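Local coordinates for putative yopH targeting protein (Yersinia pestis, PDB 4GF3) that probably serves as the type III secretion chaperone of the effector YopH, binding it in the bacterial cytosol and helping target it for export, at residues Glu47-Met52 with Trp92-Ile97; Phe51-Ile56 with Ala82-Asp87. One frame throughout, in Å; residues are numbered along the deposited sequence.

Contact 1: Glu47-Met52 with Trp92-Ile97; sequences ELVAFM and WSQLNI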
ATOM      1  N   GLU A  47      -3.857  -3.231  13.495  1.00 20.30           N
ATOM      2  CA  GLU A  47      -3.834  -2.428  12.277  1.00 19.09           C
ATOM      3  C   GLU A  47      -2.693  -2.791  11.374  1.00 18.40           C
ATOM      4  O   GLU A  47      -1.601  -3.190  11.827  1.00 18.31           O
ATOM      5  CB  GLU A  47      -3.794  -0.950  12.575  1.00 19.95           C
ATOM      6  CG  GLU A  47      -4.964  -0.449  13.376  1.00 23.01           C
ATOM      7  CD  GLU A  47      -4.763   1.038  13.722  1.00 26.26           C
ATOM      8  OE1 GLU A  47      -4.171   1.378  14.754  1.00 28.17           O
ATOM      9  OE2 GLU A  47      -5.125   1.874  12.934  1.00 29.03           O
ATOM     10  N   LEU A  48      -2.921  -2.633  10.090  1.00 17.65           N
ATOM     11  CA  LEU A  48      -1.845  -2.722   9.134  1.00 17.57           C
ATOM     12  C   LEU A  48      -1.775  -1.482   8.284  1.00 16.46           C
ATOM     13  O   LEU A  48      -2.677  -0.643   8.272  1.00 16.45           O
ATOM     14  CB  LEU A  48      -1.937  -3.960   8.232  1.00 18.97           C
ATOM     15  CG  LEU A  48      -2.974  -3.844   7.051  1.00 20.04           C
ATOM     16  CD1 LEU A  48      -2.574  -4.757   5.892  1.00 21.93           C
ATOM     17  CD2 LEU A  48      -4.391  -4.141   7.494  1.00 21.09           C
ATOM     18  N   VAL A  49      -0.673  -1.373   7.573  1.00 16.16           N
ATOM     19  CA  VAL A  49      -0.540  -0.332   6.549  1.00 16.02           C
ATOM     20  C   VAL A  49      -0.164  -0.901   5.226  1.00 16.72           C
ATOM     21  O   VAL A  49       0.493  -1.956   5.130  1.00 17.52           O
ATOM     22  CB  VAL A  49       0.511   0.728   6.881  1.00 16.84           C
ATOM     23  CG1 VAL A  49       0.073   1.569   8.081  1.00 18.34           C
ATOM     24  CG2 VAL A  49       1.878   0.050   7.127  1.00 16.48           C
ATOM     25  N   ALA A  50      -0.593  -0.180   4.190  1.00 16.96           N
ATOM     26  CA  ALA A  50      -0.193  -0.388   2.831  1.00 17.09           C
ATOM     27  C   ALA A  50       0.354   0.940   2.341  1.00 17.20           C
ATOM     28  O   ALA A  50      -0.218   2.032   2.593  1.00 16.26           O
ATOM     29  CB  ALA A  50      -1.368  -0.821   1.991  1.00 17.24           C
ATOM     30  N   PHE A  51       1.522   0.895   1.752  1.00 17.13           N
ATOM     31  CA  PHE A  51       2.207   2.165   1.394  1.00 17.13           C
ATOM     32  C   PHE A  51       3.186   2.014   0.255  1.00 17.11           C
ATOM     33  O   PHE A  51       3.706   0.899   0.002  1.00 16.87           O
ATOM     34  CB  PHE A  51       2.888   2.821   2.632  1.00 17.56           C
ATOM     35  CG  PHE A  51       4.074   2.086   3.154  1.00 16.78           C
ATOM     36  CD1 PHE A  51       5.377   2.418   2.720  1.00 18.47           C
ATOM     37  CD2 PHE A  51       3.918   1.062   4.067  1.00 16.26           C
ATOM     38  CE1 PHE A  51       6.467   1.745   3.198  1.00 18.47           C
ATOM     39  CE2 PHE A  51       5.026   0.423   4.586  1.00 18.01           C
ATOM     40  CZ  PHE A  51       6.297   0.766   4.155  1.00 17.88           C
ATOM     41  N   MET A  52       3.460   3.135  -0.412  1.00 17.17           N
ATOM     42  CA  MET A  52       4.389   3.172  -1.543  1.00 18.60           C
ATOM     43  C   MET A  52       5.108   4.527  -1.613  1.00 19.53           C
ATOM     44  O   MET A  52       4.543   5.598  -1.239  1.00 21.02           O
ATOM     45  CB  MET A  52       3.670   2.848  -2.853  1.00 20.80           C
ATOM     46  CG  MET A  52       2.669   3.846  -3.349  1.00 23.01           C
ATOM     47  SD  MET A  52       2.122   3.403  -4.994  1.00 27.01           S
ATOM     48  CE  MET A  52       3.500   3.880  -6.030  1.00 28.53           C
ATOM     49  N   TRP A  92      -0.045   6.301   1.515  1.00 16.63           N
ATOM     50  CA  TRP A  92      -0.246   5.300   2.506  1.00 16.38           C
ATOM     51  C   TRP A  92      -1.719   5.216   2.952  1.00 16.96           C
ATOM     52  O   TRP A  92      -2.544   6.150   2.810  1.00 17.74           O
ATOM     53  CB  TRP A  92       0.670   5.470   3.739  1.00 16.32           C
ATOM     54  CG  TRP A  92       0.435   6.757   4.512  1.00 16.48           C
ATOM     55  CD1 TRP A  92       1.114   7.940   4.342  1.00 18.80           C
ATOM     56  CD2 TRP A  92      -0.451   6.968   5.638  1.00 15.30           C
ATOM     57  NE1 TRP A  92       0.749   8.841   5.302  1.00 17.83           N
ATOM     58  CE2 TRP A  92      -0.278   8.319   6.047  1.00 16.50           C
ATOM     59  CE3 TRP A  92      -1.442   6.174   6.288  1.00 15.58           C
ATOM     60  CZ2 TRP A  92      -1.004   8.871   7.112  1.00 16.19           C
ATOM     61  CZ3 TRP A  92      -2.181   6.732   7.306  1.00 15.04           C
ATOM     62  CH2 TRP A  92      -1.937   8.062   7.724  1.00 16.73           C
ATOM     63  N   SER A  93      -2.069   4.032   3.392  1.00 17.30           N
ATOM     64  CA  SER A  93      -3.395   3.828   4.013  1.00 16.10           C
ATOM     65  C   SER A  93      -3.213   2.933   5.234  1.00 17.53           C
ATOM     66  O   SER A  93      -2.370   1.996   5.250  1.00 17.99           O
ATOM     67  CB  SER A  93      -4.439   3.195   3.060  1.00 16.58           C
ATOM     68  OG  SER A  93      -5.731   3.229   3.658  1.00 17.70           O
ATOM     69  N   GLN A  94      -3.998   3.230   6.266  1.00 17.59           N
ATOM     70  CA  GLN A  94      -3.938   2.534   7.542  1.00 17.65           C
ATOM     71  C   GLN A  94      -5.300   1.915   7.835  1.00 19.05           C
ATOM     72  O   GLN A  94      -6.284   2.600   7.777  1.00 18.88           O
ATOM     73  CB  GLN A  94      -3.488   3.509   8.663  1.00 18.70           C
ATOM     74  CG  GLN A  94      -3.301   2.832  10.026  1.00 18.48           C
ATOM     75  CD  GLN A  94      -2.504   3.725  11.014  1.00 18.50           C
ATOM     76  OE1 GLN A  94      -1.632   4.540  10.625  1.00 18.42           O
ATOM     77  NE2 GLN A  94      -2.769   3.528  12.280  1.00 20.56           N
ATOM     78  N   LEU A  95      -5.321   0.627   8.102  1.00 17.98           N
ATOM     79  CA  LEU A  95      -6.519  -0.184   8.149  1.00 19.43           C
ATOM     80  C   LEU A  95      -6.521  -1.147   9.357  1.00 19.32           C
ATOM     81  O   LEU A  95      -5.517  -1.702   9.765  1.00 19.15           O
ATOM     82  CB  LEU A  95      -6.621  -1.045   6.881  1.00 21.18           C
ATOM     83  CG  LEU A  95      -6.605  -0.280   5.542  1.00 23.38           C
ATOM     84  CD1 LEU A  95      -5.319  -0.556   4.777  1.00 24.70           C
ATOM     85  CD2 LEU A  95      -7.860  -0.594   4.735  1.00 23.49           C
ATOM     86  N   ASN A  96      -7.716  -1.438   9.814  1.00 18.96           N
ATOM     87  CA  ASN A  96      -7.954  -2.404  10.783  1.00 20.77           C
ATOM     88  C   ASN A  96      -7.956  -3.783  10.161  1.00 21.52           C
ATOM     89  O   ASN A  96      -8.725  -4.067   9.233  1.00 21.81           O
ATOM     90  CB  ASN A  96      -9.307  -2.111  11.451  1.00 21.99           C
ATOM     91  CG  ASN A  96      -9.631  -3.062  12.519  1.00 26.18           C
ATOM     92  OD1 ASN A  96     -10.134  -4.158  12.264  1.00 25.42           O
ATOM     93  ND2 ASN A  96      -9.433  -2.611  13.806  1.00 27.21           N
ATOM     94  N   ILE A  97      -7.143  -4.669  10.737  1.00 20.89           N
ATOM     95  CA  ILE A  97      -6.948  -6.035  10.201  1.00 22.02           C
ATOM     96  C   ILE A  97      -8.264  -6.786  10.162  1.00 24.93           C
ATOM     97  O   ILE A  97      -8.597  -7.461   9.179  1.00 24.36           O
ATOM     98  CB  ILE A  97      -5.915  -6.812  11.039  1.00 23.01           C
ATOM     99  CG1 ILE A  97      -4.505  -6.227  10.813  1.00 21.52           C
ATOM    100  CG2 ILE A  97      -5.899  -8.323  10.695  1.00 25.69           C
ATOM    101  CD1 ILE A  97      -3.523  -6.583  11.887  1.00 23.30           C
TER
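With CG turned away from its own N (chi1 -176°) and the chain beyond it extended, Gln94 carries its amide along the sheet to Glu47, whose CG lies beside the backbone N. The two side chains meet over antiparallel strands 47-56 and 88-96, inside the sheet of a CesT-family chaperone fold. Gln94 NE2 donates to Glu47 OE2 over 3.0 Å in a straight bond (167°). The acceptor lies close to the amide plane, but NE2 stands above the carboxylate, 50° out of its plane. The second oxygen, OE1, is held by Asn44 ND2, so both carboxylate oxygens are engaged.

Beneath, Leu48 and Leu95 exchange two backbone bonds, and so do Ala50 and Ser93. Between and beyond them come the non-hydrogen-bonded pairs Glu47-Asn96, Val49-Gln94 and Phe51-Trp92. Val49 CA also approaches Ser93 O at 3.2 Å in a CA-H...O contact.

Leu48, Ala50, Ser93 and Leu95 share the face that two helices cover, 102-118 packing on Ala50, Ser93 and Leu95 and 4-15 on Leu48. Leu48 CD2 lies 3.9 Å from Leu95 CB and equally far from Ile97 CG1. On the other face, Val49 and Phe51 meet apolar side chains on the chain of another protein. There Phe51 and Trp92 touch through their first side-chain carbons, the rings leading away, with Phe51 CB 3.6 Å from Trp92 CB.

Contact 2: Phe51-Ile56 with Ala82-Asp87; sequences FMRAGI and ALDKDD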
ATOM      1  N   PHE A  51       1.522   0.895   1.752  1.00 17.13           N
ATOM      2  CA  PHE A  51       2.207   2.165   1.394  1.00 17.13           C
ATOM      3  C   PHE A  51       3.186   2.014   0.255  1.00 17.11           C
ATOM      4  O   PHE A  51       3.706   0.899   0.002  1.00 16.87           O
ATOM      5  CB  PHE A  51       2.888   2.821   2.632  1.00 17.56           C
ATOM      6  CG  PHE A  51       4.074   2.086   3.154  1.00 16.78           C
ATOM      7  CD1 PHE A  51       5.377   2.418   2.720  1.00 18.47           C
ATOM      8  CD2 PHE A  51       3.918   1.062   4.067  1.00 16.26           C
ATOM      9  CE1 PHE A  51       6.467   1.745   3.198  1.00 18.47           C
ATOM     10  CE2 PHE A  51       5.026   0.423   4.586  1.00 18.01           C
ATOM     11  CZ  PHE A  51       6.297   0.766   4.155  1.00 17.88           C
ATOM     12  N   MET A  52       3.460   3.135  -0.412  1.00 17.17           N
ATOM     13  CA  MET A  52       4.389   3.172  -1.543  1.00 18.60           C
ATOM     14  C   MET A  52       5.108   4.527  -1.613  1.00 19.53           C
ATOM     15  O   MET A  52       4.543   5.598  -1.239  1.00 21.02           O
ATOM     16  CB  MET A  52       3.670   2.848  -2.853  1.00 20.80           C
ATOM     17  CG  MET A  52       2.669   3.846  -3.349  1.00 23.01           C
ATOM     18  SD  MET A  52       2.122   3.403  -4.994  1.00 27.01           S
ATOM     19  CE  MET A  52       3.500   3.880  -6.030  1.00 28.53           C
ATOM     20  N   ARG A  53       6.342   4.485  -2.090  1.00 20.77           N
ATOM     21  CA  ARG A  53       7.051   5.698  -2.469  1.00 22.54           C
ATOM     22  C   ARG A  53       6.687   6.002  -3.915  1.00 22.20           C
ATOM     23  O   ARG A  53       6.807   5.157  -4.819  1.00 22.61           O
ATOM     24  CB  ARG A  53       8.569   5.564  -2.292  1.00 24.52           C
ATOM     25  CG  ARG A  53       9.410   6.845  -2.572  1.00 28.23           C
ATOM     26  CD  ARG A  53      10.805   6.703  -1.946  1.00 32.23           C
ATOM     27  NE  ARG A  53      11.750   7.822  -2.175  1.00 36.69           N
ATOM     28  CZ  ARG A  53      12.585   7.907  -3.210  1.00 41.60           C
ATOM     29  NH1 ARG A  53      12.560   6.979  -4.164  1.00 42.25           N
ATOM     30  NH2 ARG A  53      13.433   8.943  -3.327  1.00 46.73           N
ATOM     31  N   ALA A  54       6.244   7.224  -4.136  1.00 22.36           N
ATOM     32  CA  ALA A  54       5.987   7.703  -5.465  1.00 23.91           C
ATOM     33  C   ALA A  54       7.070   8.742  -5.893  1.00 26.03           C
ATOM     34  O   ALA A  54       8.202   8.768  -5.329  1.00 27.27           O
ATOM     35  CB  ALA A  54       4.569   8.258  -5.512  1.00 23.11           C
ATOM     36  N   GLY A  55       6.716   9.637  -6.818  1.00 25.55           N
ATOM     37  CA  GLY A  55       7.692  10.567  -7.431  1.00 27.47           C
ATOM     38  C   GLY A  55       7.933  11.819  -6.619  1.00 26.88           C
ATOM     39  O   GLY A  55       7.281  12.059  -5.580  1.00 26.47           O
ATOM     40  N   ILE A  56       8.909  12.589  -7.048  1.00 29.34           N
ATOM     41  CA  ILE A  56       9.263  13.841  -6.387  1.00 29.91           C
ATOM     42  C   ILE A  56       8.113  14.860  -6.487  1.00 31.24           C
ATOM     43  O   ILE A  56       7.377  14.881  -7.476  1.00 31.28           O
ATOM     44  CB  ILE A  56      10.585  14.418  -6.934  1.00 32.68           C
ATOM     45  CG1 ILE A  56      11.078  15.505  -5.980  1.00 33.40           C
ATOM     46  CG2 ILE A  56      10.424  14.945  -8.363  1.00 34.91           C
ATOM     47  CD1 ILE A  56      12.503  15.931  -6.161  1.00 36.85           C
ATOM     48  N   ALA A  82       2.349  11.663   2.690  1.00 18.60           N
ATOM     49  CA  ALA A  82       3.444  12.284   3.412  1.00 19.57           C
ATOM     50  C   ALA A  82       4.540  12.681   2.411  1.00 20.63           C
ATOM     51  O   ALA A  82       4.573  12.211   1.277  1.00 21.17           O
ATOM     52  CB  ALA A  82       4.056  11.317   4.418  1.00 18.80           C
ATOM     53  N   LEU A  83       5.489  13.473   2.869  1.00 21.32           N
ATOM     54  CA  LEU A  83       6.719  13.646   2.109  1.00 22.57           C
ATOM     55  C   LEU A  83       7.876  13.066   2.853  1.00 24.10           C
ATOM     56  O   LEU A  83       8.074  13.306   4.069  1.00 22.67           O
ATOM     57  CB  LEU A  83       7.031  15.124   1.842  1.00 24.86           C
ATOM     58  CG  LEU A  83       6.060  15.858   0.939  1.00 26.02           C
ATOM     59  CD1 LEU A  83       6.366  17.332   1.054  1.00 27.54           C
ATOM     60  CD2 LEU A  83       6.187  15.424  -0.505  1.00 27.97           C
ATOM     61  N   ASP A  84       8.702  12.387   2.104  1.00 24.25           N
ATOM     62  CA  ASP A  84       9.970  11.971   2.623  1.00 26.30           C
ATOM     63  C   ASP A  84      11.040  13.030   2.548  1.00 28.18           C
ATOM     64  O   ASP A  84      10.829  14.182   2.116  1.00 28.77           O
ATOM     65  CB  ASP A  84      10.366  10.629   2.036  1.00 25.17           C
ATOM     66  CG  ASP A  84      11.029  10.736   0.673  1.00 26.62           C
ATOM     67  OD1 ASP A  84      11.361  11.830   0.163  1.00 26.84           O
ATOM     68  OD2 ASP A  84      11.121   9.674   0.087  1.00 29.41           O
ATOM     69  N   LYS A  85      12.221  12.688   3.035  1.00 30.67           N
ATOM     70  CA  LYS A  85      13.245  13.711   3.261  1.00 34.04           C
ATOM     71  C   LYS A  85      13.784  14.300   1.962  1.00 36.29           C
ATOM     72  O   LYS A  85      14.516  15.324   1.964  1.00 36.24           O
ATOM     73  CB  LYS A  85      14.408  13.124   4.048  1.00 37.87           C
ATOM     74  CG  LYS A  85      15.140  12.035   3.313  1.00 41.76           C
ATOM     75  CD  LYS A  85      16.480  11.753   3.982  1.00 50.28           C
ATOM     76  CE  LYS A  85      16.823  10.278   3.816  1.00 57.04           C
ATOM     77  NZ  LYS A  85      17.750   9.844   4.898  1.00 64.58           N
ATOM     78  N   ASP A  86      13.437  13.622   0.866  1.00 35.30           N
ATOM     79  CA  ASP A  86      13.853  14.041  -0.438  1.00 37.19           C
ATOM     80  C   ASP A  86      12.715  14.593  -1.312  1.00 34.84           C
ATOM     81  O   ASP A  86      12.855  14.743  -2.512  1.00 34.31           O
ATOM     82  CB  ASP A  86      14.597  12.881  -1.047  1.00 38.93           C
ATOM     83  CG  ASP A  86      15.926  12.625  -0.289  1.00 42.14           C
ATOM     84  OD1 ASP A  86      16.598  13.640   0.068  1.00 42.02           O
ATOM     85  OD2 ASP A  86      16.260  11.434  -0.032  1.00 43.50           O
ATOM     86  N   ASP A  87      11.625  14.940  -0.659  1.00 31.53           N
ATOM     87  CA  ASP A  87      10.490  15.575  -1.293  1.00 30.56           C
ATOM     88  C   ASP A  87       9.755  14.565  -2.227  1.00 28.70           C
ATOM     89  O   ASP A  87       8.995  14.997  -3.098  1.00 30.03           O
ATOM     90  CB  ASP A  87      10.903  16.842  -2.061  1.00 32.11           C
ATOM     91  CG  ASP A  87      11.507  17.932  -1.147  1.00 33.99           C
ATOM     92  OD1 ASP A  87      11.413  17.818   0.101  1.00 31.90           O
ATOM     93  OD2 ASP A  87      12.031  18.916  -1.673  1.00 35.35           O
TER
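Asp84 OD1 accepts from two backbone N-H groups, those of Asp86 and His88, while OD2 of the same carboxylate reaches across to Arg53. The first of these bonds, Asp86 N to Asp84 OD1 at 2.8 Å, makes an Asx turn at the start of a type I beta turn, Asp84 to Asp87, in the hairpin connection between strands 80-83 and 88-96. Asp86 N comes from above the carboxylate, 44° out of its plane. The turn is closed by Asp87 N donating to Asp84 O at 3.0 Å.

Across the contact, Arg53 NE donates to Asp84 OD2 over 3.0 Å in a salt bridge. CG of Arg53 points away from the backbone N (chi1 -176°) and the chain stays extended as far as NE, which takes the guanidinium from strand 47-56 over to the turn. The oxygen sits at the guanidinium edge, only 5° out of its plane, and the two flat groups are nearly coplanar. NE approaches OD2 nearly along the carboxylate C-O direction. Arg53 therefore holds OD2, and the backbone N-H groups of Asp86 and His88 hold OD1, an arrangement that should restrain rotation of the carboxylate. His88 packs against Arg53 as well as Ile56.

Farther along, at the end of strand 47-56, the exposed Ile56 lies alongside the last residues of the turn. Its CD1 approaches Asp86 O at 3.9 Å, and its CG1 meets Asp87 CB at 4.1 Å. The backbones also touch there, through a CA-H...O contact in which Ile56 CA is 3.5 Å from Asp87 O.

In the fold
Both contacts draw on strand 47-56: contact 1 uses its first part and contact 2 its last, the segments overlapping at Phe51 and Met52. Their centres lie 16 Å apart. Along the chain, 47-56 is followed by helix 60-68, strand 80-83, the turn of contact 2 and then strand 88-96, which returns to pair with 47-56 in contact 1. Within the sheet, 88-96 lies between 47-56 and 80-83. Contact 1 is a buried strand pairing near the chain's centre, whereas contact 2 is a surface clasp reaching from 47-56 to the turn that leads into 88-96. The chain of another protein packs an apolar side chain on Phe51, so this strand also contributes to an intermolecular interface.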